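Local coordinates for protein DMATS type aromatic prenyltransferase (Streptomyces coelicolor, PDB 6ZS0) that probably transfers a dimethylallyl group onto carbon 5 of the indole ring of tryptophan, as a prenyltransferase with an ABBA-barrel fold, at residues E233-T238 with S292-H297; D279-R282 with E286-A289; R307-L312 with G322-L327. All blocks are in the same frame, centred on the assembly; numbering follows the deposited sequence.

Contact 1 (E233-T238 with S292-H297)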
ATOM      1  N   GLU A 233     -18.138  10.754   1.444  1.00 25.48           N
ATOM      2  CA  GLU A 233     -17.998  12.177   1.852  1.00 26.30           C
ATOM      3  C   GLU A 233     -17.649  12.254   3.332  1.00 25.41           C
ATOM      4  O   GLU A 233     -16.786  13.052   3.680  1.00 24.29           O
ATOM      5  CB  GLU A 233     -19.262  12.995   1.571  1.00 28.49           C
ATOM      6  CG  GLU A 233     -19.502  13.211   0.095  1.00 29.78           C
ATOM      7  CD  GLU A 233     -20.250  14.478  -0.261  1.00 32.03           C
ATOM      8  OE1 GLU A 233     -20.094  15.494   0.469  1.00 34.99           O
ATOM      9  OE2 GLU A 233     -20.962  14.466  -1.288  1.00 33.47           O
ATOM     10  N   GLY A 234     -18.317  11.454   4.163  1.00 25.36           N
ATOM     11  CA  GLY A 234     -18.056  11.408   5.608  1.00 26.10           C
ATOM     12  C   GLY A 234     -16.611  11.029   5.875  1.00 24.67           C
ATOM     13  O   GLY A 234     -15.953  11.674   6.706  1.00 25.16           O
ATOM     14  N   PHE A 235     -16.120  10.031   5.164  1.00 23.81           N
ATOM     15  CA  PHE A 235     -14.755   9.515   5.365  1.00 22.56           C
ATOM     16  C   PHE A 235     -13.790  10.611   4.920  1.00 21.16           C
ATOM     17  O   PHE A 235     -12.835  10.908   5.659  1.00 21.44           O
ATOM     18  CB  PHE A 235     -14.543   8.222   4.596  1.00 22.36           C
ATOM     19  CG  PHE A 235     -13.099   7.875   4.412  1.00 21.45           C
ATOM     20  CD1 PHE A 235     -12.348   7.415   5.483  1.00 21.86           C
ATOM     21  CD2 PHE A 235     -12.490   8.032   3.188  1.00 20.87           C
ATOM     22  CE1 PHE A 235     -11.003   7.135   5.324  1.00 21.30           C
ATOM     23  CE2 PHE A 235     -11.158   7.701   3.027  1.00 20.34           C
ATOM     24  CZ  PHE A 235     -10.424   7.253   4.093  1.00 20.42           C
ATOM     25  N   PHE A 236     -14.027  11.180   3.742  1.00 20.83           N
ATOM     26  CA  PHE A 236     -13.185  12.275   3.198  1.00 20.60           C
ATOM     27  C   PHE A 236     -13.038  13.361   4.276  1.00 21.27           C
ATOM     28  O   PHE A 236     -11.926  13.810   4.557  1.00 21.05           O
ATOM     29  CB  PHE A 236     -13.764  12.824   1.896  1.00 20.53           C
ATOM     30  CG  PHE A 236     -12.998  13.991   1.309  1.00 20.04           C
ATOM     31  CD1 PHE A 236     -12.162  13.835   0.206  1.00 20.09           C
ATOM     32  CD2 PHE A 236     -13.170  15.268   1.813  1.00 20.61           C
ATOM     33  CE1 PHE A 236     -11.488  14.930  -0.332  1.00 19.80           C
ATOM     34  CE2 PHE A 236     -12.473  16.346   1.295  1.00 20.68           C
ATOM     35  CZ  PHE A 236     -11.642  16.173   0.214  1.00 19.92           C
ATOM     36  N   ARG A 237     -14.146  13.797   4.867  1.00 23.46           N
ATOM     37  CA  ARG A 237     -14.126  14.927   5.822  1.00 25.14           C
ATOM     38  C   ARG A 237     -13.434  14.526   7.125  1.00 24.79           C
ATOM     39  O   ARG A 237     -12.679  15.356   7.666  1.00 25.17           O
ATOM     40  CB  ARG A 237     -15.549  15.430   6.079  1.00 27.80           C
ATOM     41  CG  ARG A 237     -16.179  16.087   4.862  1.00 29.58           C
ATOM     42  CD  ARG A 237     -17.416  16.882   5.215  1.00 32.33           C
ATOM     43  NE  ARG A 237     -17.670  17.851   4.156  1.00 34.21           N
ATOM     44  CZ  ARG A 237     -18.454  17.652   3.100  1.00 35.13           C
ATOM     45  NH1 ARG A 237     -19.113  16.512   2.949  1.00 37.06           N
ATOM     46  NH2 ARG A 237     -18.575  18.602   2.190  1.00 36.20           N
ATOM     47  N   THR A 238     -13.673  13.315   7.623  1.00 24.82           N
ATOM     48  CA  THR A 238     -13.053  12.842   8.885  1.00 25.30           C
ATOM     49  C   THR A 238     -11.538  12.762   8.692  1.00 24.20           C
ATOM     50  O   THR A 238     -10.811  13.222   9.571  1.00 25.49           O
ATOM     51  CB  THR A 238     -13.630  11.507   9.354  1.00 26.38           C
ATOM     52  OG1 THR A 238     -15.034  11.694   9.561  1.00 27.91           O
ATOM     53  CG2 THR A 238     -12.971  10.998  10.620  1.00 26.95           C
ATOM     54  N   SER A 292      -9.606   6.453  14.452  1.00 23.57           N
ATOM     55  CA  SER A 292     -10.505   5.857  15.473  1.00 24.47           C
ATOM     56  C   SER A 292     -11.954   6.260  15.164  1.00 25.05           C
ATOM     57  O   SER A 292     -12.837   5.398  15.247  1.00 26.09           O
ATOM     58  CB  SER A 292     -10.062   6.235  16.852  1.00 24.52           C
ATOM     59  OG  SER A 292      -8.783   5.693  17.141  1.00 24.37           O
ATOM     60  N   THR A 293     -12.191   7.509  14.771  1.00 25.60           N
ATOM     61  CA  THR A 293     -13.533   8.022  14.368  1.00 26.10           C
ATOM     62  C   THR A 293     -14.047   7.248  13.147  1.00 26.30           C
ATOM     63  O   THR A 293     -15.214   6.838  13.147  1.00 26.31           O
ATOM     64  CB  THR A 293     -13.513   9.526  14.098  1.00 26.64           C
ATOM     65  OG1 THR A 293     -13.065  10.162  15.296  1.00 27.37           O
ATOM     66  CG2 THR A 293     -14.868  10.060  13.680  1.00 26.77           C
ATOM     67  N   VAL A 294     -13.218   7.040  12.134  1.00 25.15           N
ATOM     68  CA  VAL A 294     -13.637   6.300  10.906  1.00 25.77           C
ATOM     69  C   VAL A 294     -14.020   4.871  11.287  1.00 26.71           C
ATOM     70  O   VAL A 294     -15.056   4.358  10.791  1.00 27.45           O
ATOM     71  CB  VAL A 294     -12.536   6.307   9.835  1.00 25.61           C
ATOM     72  CG1 VAL A 294     -12.926   5.436   8.648  1.00 25.50           C
ATOM     73  CG2 VAL A 294     -12.218   7.730   9.384  1.00 25.82           C
ATOM     74  N   LEU A 295     -13.200   4.226  12.107  1.00 27.07           N
ATOM     75  CA  LEU A 295     -13.453   2.836  12.528  1.00 26.67           C
ATOM     76  C   LEU A 295     -14.798   2.777  13.264  1.00 27.88           C
ATOM     77  O   LEU A 295     -15.655   1.905  12.901  1.00 27.76           O
ATOM     78  CB  LEU A 295     -12.293   2.364  13.404  1.00 26.78           C
ATOM     79  CG  LEU A 295     -11.008   2.044  12.649  1.00 26.33           C
ATOM     80  CD1 LEU A 295      -9.858   1.863  13.630  1.00 26.55           C
ATOM     81  CD2 LEU A 295     -11.180   0.794  11.797  1.00 26.56           C
ATOM     82  N   HIS A 296     -15.014   3.695  14.200  1.00 28.40           N
ATOM     83  CA  HIS A 296     -16.264   3.748  15.010  1.00 30.82           C
ATOM     84  C   HIS A 296     -17.480   3.919  14.081  1.00 32.73           C
ATOM     85  O   HIS A 296     -18.513   3.226  14.314  1.00 34.09           O
ATOM     86  CB  HIS A 296     -16.149   4.828  16.089  1.00 30.38           C
ATOM     87  CG  HIS A 296     -15.159   4.495  17.159  1.00 30.20           C
ATOM     88  ND1 HIS A 296     -14.679   5.443  18.046  1.00 30.08           N
ATOM     89  CD2 HIS A 296     -14.515   3.353  17.453  1.00 30.36           C
ATOM     90  CE1 HIS A 296     -13.827   4.896  18.860  1.00 29.54           C
ATOM     91  NE2 HIS A 296     -13.704   3.606  18.526  1.00 30.98           N
ATOM     92  N   HIS A 297     -17.351   4.715  13.018  1.00 34.84           N
ATOM     93  CA  HIS A 297     -18.447   5.045  12.061  1.00 37.64           C
ATOM     94  C   HIS A 297     -18.809   3.813  11.215  1.00 38.06           C
ATOM     95  O   HIS A 297     -19.928   3.770  10.686  1.00 38.36           O
ATOM     96  CB  HIS A 297     -18.064   6.263  11.204  1.00 39.70           C
ATOM     97  CG  HIS A 297     -18.093   7.557  11.951  1.00 42.71           C
ATOM     98  ND1 HIS A 297     -18.064   8.792  11.314  1.00 44.68           N
ATOM     99  CD2 HIS A 297     -18.168   7.816  13.278  1.00 45.11           C
ATOM    100  CE1 HIS A 297     -18.114   9.753  12.218  1.00 45.59           C
ATOM    101  NE2 HIS A 297     -18.184   9.175  13.437  1.00 46.54           N
TER

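Contact 2 (D279-R282 with E286-A289)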
ATOM      1  N   ASP A 279      -0.314  14.372   5.748  1.00 15.72           N
ATOM      2  CA  ASP A 279      -0.154  15.756   5.242  1.00 16.02           C
ATOM      3  C   ASP A 279      -1.178  16.699   5.876  1.00 16.26           C
ATOM      4  O   ASP A 279      -1.057  17.868   5.646  1.00 16.03           O
ATOM      5  CB  ASP A 279      -0.295  15.806   3.724  1.00 15.81           C
ATOM      6  CG  ASP A 279       0.860  15.196   2.974  1.00 15.78           C
ATOM      7  OD1 ASP A 279       1.848  14.791   3.623  1.00 15.66           O
ATOM      8  OD2 ASP A 279       0.799  15.230   1.725  1.00 15.78           O
ATOM      9  N   TYR A 280      -2.097  16.199   6.702  1.00 16.78           N
ATOM     10  CA  TYR A 280      -3.305  16.982   7.119  1.00 17.63           C
ATOM     11  C   TYR A 280      -3.444  17.003   8.638  1.00 18.57           C
ATOM     12  O   TYR A 280      -4.523  17.393   9.112  1.00 20.29           O
ATOM     13  CB  TYR A 280      -4.576  16.420   6.452  1.00 17.59           C
ATOM     14  CG  TYR A 280      -4.491  16.476   4.946  1.00 17.45           C
ATOM     15  CD1 TYR A 280      -4.346  17.675   4.290  1.00 17.55           C
ATOM     16  CD2 TYR A 280      -4.527  15.327   4.180  1.00 17.41           C
ATOM     17  CE1 TYR A 280      -4.203  17.747   2.918  1.00 17.54           C
ATOM     18  CE2 TYR A 280      -4.419  15.368   2.803  1.00 17.39           C
ATOM     19  CZ  TYR A 280      -4.265  16.587   2.162  1.00 17.45           C
ATOM     20  OH  TYR A 280      -4.095  16.669   0.807  1.00 17.38           O
ATOM     21  N   VAL A 281      -2.412  16.610   9.371  1.00 18.46           N
ATOM     22  CA  VAL A 281      -2.450  16.537  10.856  1.00 19.14           C
ATOM     23  C   VAL A 281      -1.237  17.256  11.437  1.00 20.05           C
ATOM     24  O   VAL A 281      -0.230  17.359  10.750  1.00 18.87           O
ATOM     25  CB  VAL A 281      -2.459  15.082  11.330  1.00 18.94           C
ATOM     26  CG1 VAL A 281      -3.724  14.379  10.911  1.00 19.18           C
ATOM     27  CG2 VAL A 281      -1.229  14.335  10.849  1.00 18.56           C
ATOM     28  N   ARG A 282      -1.319  17.627  12.715  1.00 21.77           N
ATOM     29  CA  ARG A 282      -0.161  18.168  13.471  1.00 23.11           C
ATOM     30  C   ARG A 282       0.779  17.031  13.857  1.00 22.41           C
ATOM     31  O   ARG A 282       1.965  17.280  13.953  1.00 21.87           O
ATOM     32  CB  ARG A 282      -0.618  18.853  14.757  1.00 25.33           C
ATOM     33  CG  ARG A 282      -1.521  20.050  14.555  1.00 27.79           C
ATOM     34  CD  ARG A 282      -1.986  20.596  15.906  1.00 30.26           C
ATOM     35  NE  ARG A 282      -2.742  21.844  15.804  1.00 33.33           N
ATOM     36  CZ  ARG A 282      -4.049  21.940  15.532  1.00 34.80           C
ATOM     37  NH1 ARG A 282      -4.619  23.137  15.470  1.00 36.36           N
ATOM     38  NH2 ARG A 282      -4.774  20.850  15.307  1.00 34.97           N
ATOM     39  N   GLU A 286      -3.282  12.989  16.323  1.00 23.04           N
ATOM     40  CA  GLU A 286      -4.437  13.463  15.529  1.00 23.17           C
ATOM     41  C   GLU A 286      -4.792  12.426  14.470  1.00 22.16           C
ATOM     42  O   GLU A 286      -5.955  12.150  14.290  1.00 22.04           O
ATOM     43  CB  GLU A 286      -4.126  14.796  14.873  1.00 24.61           C
ATOM     44  CG  GLU A 286      -4.069  15.940  15.846  1.00 26.11           C
ATOM     45  CD  GLU A 286      -4.079  17.302  15.177  1.00 27.06           C
ATOM     46  OE1 GLU A 286      -3.952  17.364  13.944  1.00 26.15           O
ATOM     47  OE2 GLU A 286      -4.209  18.306  15.901  1.00 29.84           O
ATOM     48  N   ALA A 287      -3.802  11.870  13.765  1.00 21.26           N
ATOM     49  CA  ALA A 287      -4.087  10.832  12.747  1.00 20.92           C
ATOM     50  C   ALA A 287      -4.805   9.644  13.403  1.00 21.18           C
ATOM     51  O   ALA A 287      -5.769   9.133  12.802  1.00 20.35           O
ATOM     52  CB  ALA A 287      -2.823  10.435  12.041  1.00 20.39           C
ATOM     53  N   LEU A 288      -4.345   9.221  14.590  1.00 21.83           N
ATOM     54  CA  LEU A 288      -4.911   8.074  15.336  1.00 23.15           C
ATOM     55  C   LEU A 288      -6.355   8.412  15.737  1.00 23.05           C
ATOM     56  O   LEU A 288      -7.254   7.546  15.570  1.00 22.79           O
ATOM     57  CB  LEU A 288      -4.031   7.742  16.551  1.00 24.63           C
ATOM     58  CG  LEU A 288      -4.268   6.362  17.182  1.00 26.28           C
ATOM     59  CD1 LEU A 288      -3.909   5.240  16.223  1.00 26.70           C
ATOM     60  CD2 LEU A 288      -3.453   6.177  18.456  1.00 26.56           C
ATOM     61  N   ALA A 289      -6.582   9.634  16.205  1.00 22.98           N
ATOM     62  CA  ALA A 289      -7.924  10.090  16.619  1.00 23.05           C
ATOM     63  C   ALA A 289      -8.896  10.019  15.418  1.00 22.55           C
ATOM     64  O   ALA A 289     -10.023   9.461  15.564  1.00 22.45           O
ATOM     65  CB  ALA A 289      -7.822  11.469  17.215  1.00 23.28           C
TER

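Contact 3 (R307-L312 with G322-L327)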
ATOM      1  N   ARG A 307      -2.397  -0.097  19.665  1.00 24.18           N
ATOM      2  CA  ARG A 307      -1.305  -1.054  19.955  1.00 25.26           C
ATOM      3  C   ARG A 307      -0.371  -1.158  18.743  1.00 23.66           C
ATOM      4  O   ARG A 307       0.839  -1.315  18.958  1.00 23.68           O
ATOM      5  CB  ARG A 307      -1.865  -2.423  20.329  1.00 27.87           C
ATOM      6  CG  ARG A 307      -2.627  -2.394  21.645  1.00 30.94           C
ATOM      7  CD  ARG A 307      -2.986  -3.778  22.147  1.00 34.42           C
ATOM      8  NE  ARG A 307      -4.403  -4.059  21.946  1.00 38.46           N
ATOM      9  CZ  ARG A 307      -4.906  -5.083  21.252  1.00 40.87           C
ATOM     10  NH1 ARG A 307      -4.112  -5.976  20.661  1.00 42.37           N
ATOM     11  NH2 ARG A 307      -6.218  -5.211  21.162  1.00 42.59           N
ATOM     12  N   ALA A 308      -0.919  -1.077  17.525  1.00 22.41           N
ATOM     13  CA  ALA A 308      -0.126  -1.190  16.278  1.00 21.92           C
ATOM     14  C   ALA A 308       0.903  -0.060  16.236  1.00 22.07           C
ATOM     15  O   ALA A 308       2.048  -0.320  15.913  1.00 22.01           O
ATOM     16  CB  ALA A 308      -1.040  -1.160  15.086  1.00 21.51           C
ATOM     17  N   LEU A 309       0.508   1.174  16.523  1.00 22.25           N
ATOM     18  CA  LEU A 309       1.474   2.289  16.512  1.00 23.94           C
ATOM     19  C   LEU A 309       2.605   2.038  17.516  1.00 23.84           C
ATOM     20  O   LEU A 309       3.754   2.216  17.135  1.00 24.04           O
ATOM     21  CB  LEU A 309       0.771   3.632  16.722  1.00 25.00           C
ATOM     22  CG  LEU A 309       0.550   4.375  15.415  1.00 26.93           C
ATOM     23  CD1 LEU A 309      -0.373   3.563  14.517  1.00 27.27           C
ATOM     24  CD2 LEU A 309       0.003   5.776  15.655  1.00 27.71           C
ATOM     25  N   ALA A 310       2.315   1.580  18.729  1.00 24.01           N
ATOM     26  CA  ALA A 310       3.365   1.314  19.744  1.00 24.90           C
ATOM     27  C   ALA A 310       4.277   0.167  19.277  1.00 25.61           C
ATOM     28  O   ALA A 310       5.474   0.223  19.574  1.00 27.77           O
ATOM     29  CB  ALA A 310       2.718   1.059  21.088  1.00 25.00           C
ATOM     30  N   ALA A 311       3.749  -0.812  18.541  1.00 24.95           N
ATOM     31  CA  ALA A 311       4.518  -1.909  17.906  1.00 25.01           C
ATOM     32  C   ALA A 311       5.533  -1.357  16.903  1.00 25.59           C
ATOM     33  O   ALA A 311       6.656  -1.886  16.844  1.00 26.13           O
ATOM     34  CB  ALA A 311       3.585  -2.879  17.232  1.00 25.36           C
ATOM     35  N   LEU A 312       5.147  -0.370  16.097  1.00 25.69           N
ATOM     36  CA  LEU A 312       6.046   0.233  15.071  1.00 26.21           C
ATOM     37  C   LEU A 312       7.226   0.876  15.782  1.00 26.54           C
ATOM     38  O   LEU A 312       8.364   0.690  15.344  1.00 26.41           O
ATOM     39  CB  LEU A 312       5.323   1.327  14.285  1.00 26.55           C
ATOM     40  CG  LEU A 312       4.288   0.908  13.251  1.00 27.32           C
ATOM     41  CD1 LEU A 312       3.452   2.123  12.854  1.00 27.38           C
ATOM     42  CD2 LEU A 312       4.947   0.297  12.033  1.00 28.09           C
ATOM     43  N   GLY A 322       3.568  11.000  10.492  1.00 23.37           N
ATOM     44  CA  GLY A 322       3.920  10.102   9.390  1.00 22.09           C
ATOM     45  C   GLY A 322       3.787   8.643   9.740  1.00 20.97           C
ATOM     46  O   GLY A 322       3.776   7.854   8.813  1.00 21.15           O
ATOM     47  N   LEU A 323       3.668   8.275  11.017  1.00 20.55           N
ATOM     48  CA  LEU A 323       3.489   6.849  11.374  1.00 20.53           C
ATOM     49  C   LEU A 323       2.220   6.317  10.712  1.00 19.80           C
ATOM     50  O   LEU A 323       2.263   5.222  10.146  1.00 19.88           O
ATOM     51  CB  LEU A 323       3.451   6.667  12.887  1.00 21.40           C
ATOM     52  CG  LEU A 323       4.800   6.875  13.574  1.00 23.32           C
ATOM     53  CD1 LEU A 323       4.667   6.731  15.083  1.00 23.71           C
ATOM     54  CD2 LEU A 323       5.837   5.920  13.017  1.00 24.05           C
ATOM     55  N   ILE A 324       1.126   7.069  10.757  1.00 18.46           N
ATOM     56  CA  ILE A 324      -0.040   6.757   9.892  1.00 17.96           C
ATOM     57  C   ILE A 324       0.111   7.598   8.628  1.00 17.16           C
ATOM     58  O   ILE A 324      -0.085   8.812   8.685  1.00 17.44           O
ATOM     59  CB  ILE A 324      -1.376   6.987  10.603  1.00 18.23           C
ATOM     60  CG1 ILE A 324      -1.504   6.114  11.841  1.00 18.70           C
ATOM     61  CG2 ILE A 324      -2.516   6.757   9.619  1.00 18.53           C
ATOM     62  CD1 ILE A 324      -2.761   6.375  12.653  1.00 18.99           C
ATOM     63  N   ALA A 325       0.483   6.977   7.514  1.00 15.94           N
ATOM     64  CA  ALA A 325       0.759   7.667   6.242  1.00 16.05           C
ATOM     65  C   ALA A 325      -0.557   7.922   5.485  1.00 15.79           C
ATOM     66  O   ALA A 325      -0.783   9.043   5.031  1.00 15.79           O
ATOM     67  CB  ALA A 325       1.703   6.867   5.412  1.00 16.05           C
ATOM     68  N   TYR A 326      -1.374   6.897   5.331  1.00 15.33           N
ATOM     69  CA  TYR A 326      -2.675   6.999   4.639  1.00 15.55           C
ATOM     70  C   TYR A 326      -3.749   6.327   5.486  1.00 15.26           C
ATOM     71  O   TYR A 326      -3.462   5.372   6.219  1.00 15.08           O
ATOM     72  CB  TYR A 326      -2.681   6.303   3.273  1.00 15.73           C
ATOM     73  CG  TYR A 326      -1.902   6.969   2.171  1.00 16.62           C
ATOM     74  CD1 TYR A 326      -0.527   6.926   2.128  1.00 17.18           C
ATOM     75  CD2 TYR A 326      -2.557   7.640   1.150  1.00 17.05           C
ATOM     76  CE1 TYR A 326       0.180   7.542   1.100  1.00 17.57           C
ATOM     77  CE2 TYR A 326      -1.878   8.228   0.104  1.00 17.58           C
ATOM     78  CZ  TYR A 326      -0.497   8.210   0.087  1.00 17.78           C
ATOM     79  OH  TYR A 326       0.164   8.824  -0.958  1.00 18.72           O
ATOM     80  N   LEU A 327      -4.972   6.774   5.298  1.00 15.61           N
ATOM     81  CA  LEU A 327      -6.188   6.050   5.683  1.00 16.41           C
ATOM     82  C   LEU A 327      -6.979   5.758   4.419  1.00 16.81           C
ATOM     83  O   LEU A 327      -6.987   6.576   3.516  1.00 16.88           O
ATOM     84  CB  LEU A 327      -7.027   6.898   6.639  1.00 17.38           C
ATOM     85  CG  LEU A 327      -6.447   7.116   8.030  1.00 18.21           C
ATOM     86  CD1 LEU A 327      -7.359   8.017   8.837  1.00 19.11           C
ATOM     87  CD2 LEU A 327      -6.173   5.814   8.744  1.00 18.50           C
TER

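Contact 1 (E233-T238 with S292-H297)
F235 and V294 mark the closest backbone approach, their CA atoms 6.5 Å apart, where helical segments 233-238 and 292-297 run nearly antiparallel at 160° with their axes 10.1 Å apart. Two threonine methyls, V294 and the edge of F235 fill the interval. T238 reaches across with its methyl: CG2 lies anti to the backbone N and meets V294 CG2 at 3.6 Å, while touching T293 CG2 at 3.7 Å. V294 thus works with both branches, since its CG1 sits at the edge of the F235 ring, near the ring plane, 3.8 Å from F235 CD1. The threonine hydroxyls turn back to their own helices, so the packing between the segments is of methyl groups and the F235 ring edge. T238 OG1 bonds to G234 O at 3.0 Å from one face of that carbonyl, and T238 N takes the other; T293 OG1 is bonded to A289 O. On the outer flank of its helix, R237 NH1 makes a salt bridge of 2.9 Å with E233 OE1, one turn earlier. Both are outer helices of the barrel, F235 resting on L273 and I275 of strand 270-275 and V294 on V339 of strand 338-344.

Contact 2 (D279-R282 with E286-A289)
The connection from strand 270-275 to helix 284-297 is pinned here, E286 in the first turn of the helix reaching back to V281 and R282 in the loop that leads into it. Both carboxylate oxygens are used. OE1 of E286 accepts the backbone N-H of R282 at 2.9 Å in an almost straight bond (175°), the donor coming from above the carboxylate plane. OE2 offers its syn lone pair to R282 NH2 at 2.7 Å, a salt bridge in which the oxygen lies at the edge of the guanidinium, in its plane. The two planes stand 84° apart, so the guanidinium offers one nitrogen, NH2, to a single oxygen and does not lie flat against the carboxylate. The arginine chain is extended from CG to NE and turns at the last torsion (chi4 83°), which swings NH2 back to the carboxylate; on the way R282 CD passes 3.2 Å from E286 OE2. Two bonds from one residue therefore fix the carboxylate's rotation. An alanine in place of E286 is likely to leave R282 N and the guanidinium without this shared acceptor and to let the loop move more freely against the helix. Deeper in, V281 closes the apolar side: its CB lies 3.9 Å from E286 CB, and its CG1 meets A287 CB at 4.2 Å. Y280 O, in the same loop, is bonded by R290 NH2 from further along the helix. The positive end of the helix may also favour the charged form of E286. A first-turn glutamate bonded to the backbone N-H and side chain of the preceding loop thus ties a strand-to-helix connection of the ABBA barrel.

Contact 3 (R307-L312 with G322-L327)
L309 and I324 meet at about a right angle, and both leucine methyls take part. CD1 of L309 lies 3.9 Å from I324 CG1, and L309 CD2 is 4.1 Å from I324 CD1, so the fork of the leucine straddles the end of the isoleucine chain. That fork is set by a chi1 of -100°, displaced from the usual staggered position. The isoleucine answers with CG1 beside its backbone N (chi1 -60°) and an extended CD1, which carries its tip nearer to the helix than the start of the chain would suggest. L323 fills the adjoining places more loosely: its CB lies 4.5 Å from L309 CG, and its CD2 is the same distance from L312 CD1. L312, one turn further on, thus continues the apolar surface begun by L309. All four residues are buried, and this is the packing of helix 303-312, on the outside of the ABBA barrel, against L323 and the first residue of strand 324-332 in its wall. L309 and L312 also rest on L343 of the adjacent strand 338-344, so the helix bridges two strands. The turn into the strand is shaped by G322, whose phi of 106° would jam a side chain against the preceding carbonyl. L323 N and I324 N are then gripped by the two carboxylate oxygens of D284, at the start of helix 284-297, which holds the backbone bearing both apolar side chains. Behind I324 stand A287 and L288 of that helix; at the C-terminal end of segment 307-312, A311 O and L312 O are bonded by R16 NE and Q13 NE2 of helix 6-20.

From the N terminus, the first six barrel strands and several helices precede helix 229-240, the first element used here, whose residues 233-238 meet their partner only after strands 254-260 and 270-275. Contact 2 closes a short loop between 279-282 and 286-289; helix 284-297, shared by contacts 1 and 2, goes on to 292-297, where contact 1 closes its long loop around contact 2. Contact 3 follows in series, joining helix 303-312 to strand 324-332, and no loops cross. Centres of contacts 2 and 3 are about 11 Å apart: A287 and L288 pack on I324, and L288 on L309. F235 CZ touches L327 O at 3.6 Å, so helix 229-240 also reaches strand 324-332.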